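Cyclase (Streptomyces sp. R1128, PDB 3TFZ) acts as an aromatase/cyclase of the R1128 polyketide pathway, probably folding, cyclising and dehydrating a poly-beta-ketone chain inside its helix-grip cavity. Local coordinates at residues V51-V56 / I62-S67; A86-H91 / E136-V141; A15-V20 / A74-A79. All coordinates share one frame; numbering follows the deposited sequence.

Contact 1 of 3, residues V51-V56 / I62-S67; sequences VVRLHV and INTWTS
Leu54 and Val56 pack against the indole of Trp65, while on the other face of the same strand pair Arg53 reaches across to Thr64. The arginine can be followed outward: its CB leaves on the face shared with His55, Thr64 and Thr66, and with CG anti to the backbone N (chi1 170°) the chain bends at chi2 and chi3 toward strand 62-67. Arg53 CD then comes 3.1 Å from Trp65 O. Arg53 NE gives an almost straight hydrogen bond (173°) to Thr64 OG1 at 2.8 Å. The hydroxyl sits at the edge of the guanidinium, in its plane; NH2 adds only a weak bond to the same oxygen, and Arg53 NH1 turns toward Thr66 OG1, 4.1 Å away. A leucine in place of Arg53 would probably leave Thr64 OG1 without this donor and the two strands without this side-chain bond on that face. Thr64 OG1 also lies over one face of the His55 ring, toward its rim.

These segments are neighbouring arms of an antiparallel beta hairpin in the curved sheet of the helix-grip, Bet v 1-like fold. Pairs of backbone bonds join Val52 with Ser67, Leu54 with Trp65 and Val56 with Asn63; Arg53 and His55 stand opposite Thr66 and Thr64 in non-hydrogen-bonded pairs.

On the face that carries Trp65, Val56 CG2 presses on Trp65 CZ2 at 3.5 Å and its CB on CH2, whereas Leu54 CD1 comes 3.5 Å from Trp65 NE1, at the five-membered ring. Trp65 NE1 and Ser67 OG each hydrogen-bond a bound 3-cyclohexyl-1-propylsulfonic acid molecule, probably from the crystallisation liquor, and Leu54 CD1 lies 3.9 Å from Ser67 OG.

Contact 2 of 3, residues A86-H91 / E136-V141; sequences APIVGH and EMLEAV
Ile88 sends its CD1 over the flank of Leu138, reaching 3.7 Å from Leu138 CG and nearly as close to CB, so that one methyl covers the base of the leucine side chain. The two side chains slide past each other in opposite directions, an overlap along their flanks. Because CG1 of the isoleucine sits between the backbone N and the carbonyl carbon (chi1 64°), its longer branch is carried to the helix, where Ile88 CD1 also meets Met137 CG at 3.9 Å. That methyl thus lies against two successive residues of helix 136-141.

Val89 takes the other end of the leucine. Val89 CG2 approaches Leu138 CD2 to 3.8 Å, and the two side chains cross at about a right angle. Leu138 is therefore touched near its root by Ile88 and at one branch by Val89. The interface is wholly apolar and modest in size, burying 192 Å² over both sides.

The backbone of 86-91 sets these two side chains in place. Ala86 to Val89 form a type I beta turn, closed by the bond from Val89 N to Ala86 O (2.9 Å), and Ile88 occupies its third position. Beyond the turn, Gly90 and His91 both face Val115 in a classic beta bulge where the chain turns a corner. Leu138 also rests on Phe114 and Thr116 of strand 105-116, while Leu129 touches both Ile88 and Met137.

The apolar flank of the long helix 131-164 is in this way packed against the entry to strand 89-100, the joining of a C-terminal helix to a curved antiparallel sheet that characterises the helix-grip fold of the Bet v 1-like superfamily.

Contact 3 of 3, residues A15-V20 / A74-A79; sequences APADLV and ARRVIA
Ala17 CB lies squarely over the centre of the Arg76 guanidinium, 3.6 Å from Arg76 CZ, and this methyl-on-face contact is the close-packed part of the meeting between the first turn of helix 17-25 and the bend leading into strand 77-82. Ala17 is buried and further enclosed by Thr100 and Thr106, while Ala98 and Thr100 of strand 89-100 lie against the arginine.

On the more exposed side stands Asp18, whose carboxylate holds the same guanidinium by its edge. Asp18 OD1 accepts from Arg76 NH1 at 2.6 Å in a fairly straight bond (159°), lying in the guanidinium plane, with the donor nearly along the C-O axis of the acid. Arg76 NH2 makes a weak second bond to Asp18 OD1 at 3.0 Å, so the salt bridge is gripped through OD1, not matched oxygen for nitrogen. The carboxylate is turned 41° against the guanidinium, in keeping with that one-oxygen arrangement.

From CG to NE the arginine chain is extended, which carries its charged head from its own backbone to the helix; the nearest CA atoms, of Ala17 and Arg76, are 8.2 Å apart. The main chain at Arg76 is in a left-handed conformation, where it forms a G1 beta bulge with Val77 opposite Asp72.

Pro16 is the N-cap of the helix, and Pro16 O accepts from Val20 N at 3.2 Å. The salt bridge thus ties the start of a short helix of the helix-grip fold to the bulged start of a sheet strand.

Overall arrangement
All three contacts reach the same antiparallel sheet. Contact 1 pairs strands 49-58 and 61-72, contact 3 sits where strand 77-82, the neighbour of 61-72, begins, and contact 2 lies at the start of 89-100, the next strand across. Contacts 1 and 2 have centres about 14 Å apart and meet where Asn63 adjoins Ala86. Contact 3 is on the opposite side of the chain's centre from both, its centre about 23 Å from that of contact 1 and about 28 Å from that of contact 2. A bound sulfonic acid, probably from the crystallisation liquor, lies about 3 Å from the Ser67 side chain and about 5 Å from that of Leu138, consistent with a pocket between sheet and long helix.

Contact 1 of 3, residues V51-V56 / I62-S67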
# COMPACT_ATOMS: atom_id res chain seq x y z
N VAL A 51 20.34 -13.16 10.92
CA VAL A 51 20.65 -13.58 9.57
C VAL A 51 19.97 -14.92 9.36
O VAL A 51 20.11 -15.89 10.15
CB VAL A 51 22.20 -13.64 9.27
CG1 VAL A 51 22.47 -14.01 7.79
CG2 VAL A 51 22.89 -12.35 9.61
N VAL A 52 19.32 -15.03 8.22
CA VAL A 52 18.30 -16.08 8.12
C VAL A 52 18.32 -16.67 6.71
O VAL A 52 18.25 -15.97 5.71
CB VAL A 52 16.86 -15.54 8.66
CG1 VAL A 52 15.96 -15.26 7.56
CG2 VAL A 52 16.18 -16.51 9.47
N ARG A 53 18.40 -17.98 6.67
CA ARG A 53 18.24 -18.73 5.44
C ARG A 53 16.77 -19.18 5.17
O ARG A 53 16.14 -19.69 6.03
CB ARG A 53 19.20 -19.90 5.49
CG ARG A 53 19.00 -20.87 4.43
CD ARG A 53 18.88 -20.14 3.20
NE ARG A 53 19.44 -20.86 2.05
CZ ARG A 53 20.67 -21.32 2.00
NH1 ARG A 53 21.39 -21.25 3.12
NH2 ARG A 53 21.13 -21.92 0.88
N LEU A 54 16.24 -18.90 3.97
CA LEU A 54 14.81 -19.10 3.66
C LEU A 54 14.62 -19.94 2.42
O LEU A 54 15.21 -19.68 1.41
CB LEU A 54 14.11 -17.74 3.49
CG LEU A 54 13.95 -16.87 4.77
CD1 LEU A 54 14.04 -15.37 4.55
CD2 LEU A 54 12.64 -17.19 5.45
N HIS A 55 13.76 -20.93 2.48
CA HIS A 55 13.25 -21.72 1.30
C HIS A 55 11.80 -21.30 1.07
O HIS A 55 10.98 -21.45 1.94
CB HIS A 55 13.38 -23.30 1.50
CG HIS A 55 14.79 -23.74 1.76
ND1 HIS A 55 15.48 -23.36 2.91
CD2 HIS A 55 15.67 -24.41 0.98
CE1 HIS A 55 16.73 -23.81 2.81
NE2 HIS A 55 16.86 -24.47 1.67
N VAL A 56 11.55 -20.78 -0.14
CA VAL A 56 10.30 -20.10 -0.52
C VAL A 56 9.93 -20.54 -1.95
O VAL A 56 10.71 -20.30 -2.87
CB VAL A 56 10.39 -18.57 -0.46
CG1 VAL A 56 9.04 -17.88 -0.81
CG2 VAL A 56 10.96 -18.06 0.95
N ILE A 62 11.11 -23.60 -6.01
CA ILE A 62 11.74 -23.43 -4.76
C ILE A 62 12.96 -22.55 -4.93
O ILE A 62 13.94 -22.90 -5.58
CB ILE A 62 12.05 -24.78 -4.16
CG1 ILE A 62 12.65 -24.63 -2.77
CG2 ILE A 62 13.01 -25.55 -5.08
CD1 ILE A 62 11.78 -24.00 -1.89
N ASN A 63 12.84 -21.35 -4.37
CA ASN A 63 13.95 -20.46 -4.29
C ASN A 63 14.56 -20.43 -2.89
O ASN A 63 13.88 -20.63 -1.88
CB ASN A 63 13.57 -19.06 -4.80
CG ASN A 63 13.65 -18.95 -6.35
OD1 ASN A 63 14.37 -18.13 -6.84
ND2 ASN A 63 12.93 -19.79 -7.08
N THR A 64 15.87 -20.24 -2.88
CA THR A 64 16.60 -20.17 -1.68
C THR A 64 17.26 -18.77 -1.60
O THR A 64 17.78 -18.30 -2.58
CB THR A 64 17.55 -21.38 -1.53
OG1 THR A 64 17.89 -21.48 -0.17
CG2 THR A 64 18.82 -21.18 -2.26
N TRP A 65 17.16 -18.10 -0.46
CA TRP A 65 17.94 -16.91 -0.22
C TRP A 65 18.25 -16.74 1.25
O TRP A 65 17.70 -17.43 2.14
CB TRP A 65 17.27 -15.62 -0.82
CG TRP A 65 15.96 -15.30 -0.27
CD1 TRP A 65 15.68 -14.79 0.99
CD2 TRP A 65 14.67 -15.51 -0.91
NE1 TRP A 65 14.31 -14.67 1.16
CE2 TRP A 65 13.66 -15.10 0.03
CE3 TRP A 65 14.27 -16.00 -2.18
CZ2 TRP A 65 12.30 -15.08 -0.28
CZ3 TRP A 65 12.90 -16.04 -2.47
CH2 TRP A 65 11.92 -15.57 -1.54
N THR A 66 19.14 -15.79 1.49
CA THR A 66 19.65 -15.43 2.80
C THR A 66 19.44 -13.93 3.03
O THR A 66 19.93 -13.18 2.25
CB THR A 66 21.16 -15.74 2.85
OG1 THR A 66 21.31 -17.13 3.04
CG2 THR A 66 21.84 -15.06 4.01
N SER A 67 18.76 -13.52 4.10
CA SER A 67 18.74 -12.10 4.44
C SER A 67 19.22 -11.76 5.78
O SER A 67 19.05 -12.54 6.76
CB SER A 67 17.34 -11.48 4.34
OG SER A 67 16.52 -12.37 4.98

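Contact 2 of 3, residues A86-H91 / E136-V141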
# COMPACT_ATOMS: atom_id res chain seq x y z
N ALA A 86 18.07 -15.18 -5.38
CA ALA A 86 17.71 -16.16 -6.41
C ALA A 86 18.45 -15.78 -7.68
O ALA A 86 18.83 -14.61 -7.82
CB ALA A 86 16.16 -16.08 -6.66
N PRO A 87 18.66 -16.74 -8.61
CA PRO A 87 19.51 -16.45 -9.85
C PRO A 87 19.19 -15.18 -10.68
O PRO A 87 20.10 -14.57 -11.17
CB PRO A 87 19.40 -17.72 -10.72
CG PRO A 87 19.05 -18.82 -9.67
CD PRO A 87 18.22 -18.14 -8.54
N ILE A 88 17.95 -14.78 -10.82
CA ILE A 88 17.61 -13.65 -11.67
C ILE A 88 17.73 -12.34 -10.87
O ILE A 88 17.54 -11.25 -11.41
CB ILE A 88 16.21 -13.80 -12.30
CG1 ILE A 88 15.14 -13.81 -11.17
CG2 ILE A 88 16.19 -15.11 -13.22
CD1 ILE A 88 13.83 -12.95 -11.47
N VAL A 89 18.09 -12.45 -9.58
CA VAL A 89 18.02 -11.24 -8.70
C VAL A 89 19.38 -10.75 -8.48
O VAL A 89 20.29 -11.55 -8.18
CB VAL A 89 17.31 -11.54 -7.30
CG1 VAL A 89 17.54 -10.39 -6.28
CG2 VAL A 89 15.91 -11.85 -7.50
N GLY A 90 19.55 -9.44 -8.64
CA GLY A 90 20.91 -8.87 -8.53
C GLY A 90 20.92 -8.19 -7.21
O GLY A 90 21.88 -8.29 -6.46
N HIS A 91 19.80 -7.52 -6.82
CA HIS A 91 19.78 -6.90 -5.48
C HIS A 91 18.39 -6.92 -4.95
O HIS A 91 17.46 -6.83 -5.73
CB HIS A 91 20.38 -5.48 -5.54
CG HIS A 91 21.88 -5.48 -5.81
ND1 HIS A 91 22.43 -5.40 -7.08
CD2 HIS A 91 22.94 -5.59 -4.94
CE1 HIS A 91 23.75 -5.41 -6.99
NE2 HIS A 91 24.09 -5.53 -5.70
N GLU A 136 10.74 -8.57 -16.20
CA GLU A 136 9.34 -8.82 -16.30
C GLU A 136 8.99 -9.88 -15.30
O GLU A 136 8.04 -9.71 -14.59
CB GLU A 136 9.04 -9.24 -17.73
CG GLU A 136 7.68 -9.71 -17.95
CD GLU A 136 6.80 -8.54 -18.36
OE1 GLU A 136 7.43 -7.64 -18.92
OE2 GLU A 136 5.55 -8.53 -18.12
N MET A 137 9.76 -10.96 -15.23
CA MET A 137 9.54 -12.01 -14.26
C MET A 137 9.70 -11.54 -12.76
O MET A 137 8.93 -11.91 -11.88
CB MET A 137 10.52 -13.15 -14.53
CG MET A 137 10.58 -14.10 -13.37
SD MET A 137 11.34 -15.67 -13.64
CE MET A 137 11.22 -16.29 -11.92
N LEU A 138 10.75 -10.75 -12.48
CA LEU A 138 10.95 -10.15 -11.15
C LEU A 138 9.88 -9.18 -10.75
O LEU A 138 9.49 -9.23 -9.64
CB LEU A 138 12.29 -9.42 -11.06
CG LEU A 138 13.25 -9.62 -9.85
CD1 LEU A 138 14.04 -8.44 -9.58
CD2 LEU A 138 12.72 -10.19 -8.60
N GLU A 139 9.38 -8.30 -11.61
CA GLU A 139 8.18 -7.52 -11.18
C GLU A 139 7.02 -8.40 -10.73
O GLU A 139 6.38 -8.04 -9.73
CB GLU A 139 7.55 -6.57 -12.24
CG GLU A 139 8.44 -5.62 -12.85
CD GLU A 139 8.69 -4.33 -12.13
OE1 GLU A 139 7.80 -3.76 -11.38
OE2 GLU A 139 9.82 -3.82 -12.41
N ALA A 140 6.73 -9.50 -11.48
CA ALA A 140 5.57 -10.34 -11.23
C ALA A 140 5.68 -11.00 -9.85
O ALA A 140 4.68 -11.17 -9.13
CB ALA A 140 5.36 -11.37 -12.33
N VAL A 141 6.89 -11.31 -9.48
CA VAL A 141 7.20 -12.20 -8.37
C VAL A 141 7.25 -11.28 -7.10
O VAL A 141 6.76 -11.61 -6.02
CB VAL A 141 8.60 -12.90 -8.68
CG1 VAL A 141 9.52 -12.93 -7.38
CG2 VAL A 141 8.41 -14.27 -9.49

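Contact 3 of 3, residues A15-V20 / A74-A79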
# COMPACT_ATOMS: atom_id res chain seq x y z
N ALA A 15 -5.32 -5.28 14.55
CA ALA A 15 -4.61 -5.74 15.79
C ALA A 15 -3.74 -4.59 16.26
O ALA A 15 -3.29 -3.77 15.41
CB ALA A 15 -3.70 -6.98 15.52
N PRO A 16 -3.38 -4.54 17.59
CA PRO A 16 -2.43 -3.45 18.04
C PRO A 16 -0.99 -3.60 17.46
O PRO A 16 -0.56 -4.70 17.15
CB PRO A 16 -2.42 -3.62 19.60
CG PRO A 16 -3.76 -4.56 19.94
CD PRO A 16 -3.72 -5.47 18.69
N ALA A 17 -0.23 -2.52 17.42
CA ALA A 17 1.03 -2.46 16.65
C ALA A 17 2.06 -3.34 17.29
O ALA A 17 2.83 -3.94 16.62
CB ALA A 17 1.49 -0.99 16.49
N ASP A 18 2.04 -3.46 18.60
CA ASP A 18 2.87 -4.36 19.37
C ASP A 18 2.62 -5.85 19.05
O ASP A 18 3.56 -6.62 19.00
CB ASP A 18 2.75 -4.07 20.92
CG ASP A 18 3.40 -2.73 21.33
OD1 ASP A 18 4.10 -2.05 20.50
OD2 ASP A 18 3.23 -2.29 22.47
N LEU A 19 1.37 -6.25 18.83
CA LEU A 19 1.14 -7.61 18.46
C LEU A 19 1.66 -7.92 17.01
O LEU A 19 2.24 -9.02 16.69
CB LEU A 19 -0.32 -7.90 18.65
CG LEU A 19 -0.73 -9.36 18.37
CD1 LEU A 19 0.12 -10.27 19.31
CD2 LEU A 19 -2.17 -9.40 18.74
N VAL A 20 1.50 -6.94 16.13
CA VAL A 20 2.02 -7.05 14.80
C VAL A 20 3.54 -7.13 14.82
O VAL A 20 4.10 -7.82 14.04
CB VAL A 20 1.54 -5.87 13.96
CG1 VAL A 20 2.15 -5.90 12.57
CG2 VAL A 20 -0.01 -5.87 13.85
N ALA A 74 11.70 -0.19 18.53
CA ALA A 74 11.28 1.11 19.08
C ALA A 74 10.77 1.89 17.86
O ALA A 74 9.75 2.60 17.93
CB ALA A 74 12.43 1.81 19.79
N ARG A 75 11.44 1.66 16.74
CA ARG A 75 11.15 2.37 15.49
C ARG A 75 9.94 1.65 14.73
O ARG A 75 9.23 2.28 13.93
CB ARG A 75 12.52 2.70 14.76
CG ARG A 75 12.50 3.62 13.61
CD ARG A 75 13.45 4.89 13.62
NE ARG A 75 14.73 4.34 13.83
CZ ARG A 75 15.87 4.81 14.30
NH1 ARG A 75 16.23 6.09 14.55
NH2 ARG A 75 16.73 3.83 14.50
N ARG A 76 9.61 0.41 15.19
CA ARG A 76 8.73 -0.62 14.54
C ARG A 76 9.02 -0.82 13.03
O ARG A 76 8.10 -0.74 12.17
CB ARG A 76 7.23 -0.42 14.73
CG ARG A 76 6.75 0.07 16.05
CD ARG A 76 5.24 0.49 15.91
NE ARG A 76 4.70 0.98 17.15
CZ ARG A 76 4.47 0.22 18.21
NH1 ARG A 76 4.76 -1.05 18.17
NH2 ARG A 76 3.93 0.73 19.29
N VAL A 77 10.27 -1.17 12.76
CA VAL A 77 10.78 -1.29 11.45
C VAL A 77 11.75 -2.52 11.42
O VAL A 77 12.56 -2.71 12.36
CB VAL A 77 11.60 0.01 11.10
CG1 VAL A 77 12.54 -0.28 9.89
CG2 VAL A 77 10.67 1.18 10.76
N ILE A 78 11.63 -3.38 10.39
CA ILE A 78 12.64 -4.38 10.14
C ILE A 78 13.20 -4.07 8.79
O ILE A 78 12.45 -4.14 7.83
CB ILE A 78 12.12 -5.82 10.20
CG1 ILE A 78 11.44 -6.14 11.58
CG2 ILE A 78 13.29 -6.82 9.81
CD1 ILE A 78 10.68 -7.45 11.61
N ALA A 79 14.46 -3.61 8.73
CA ALA A 79 15.25 -3.43 7.48
C ALA A 79 15.83 -4.82 7.08
O ALA A 79 16.40 -5.55 7.90
CB ALA A 79 16.43 -2.42 7.69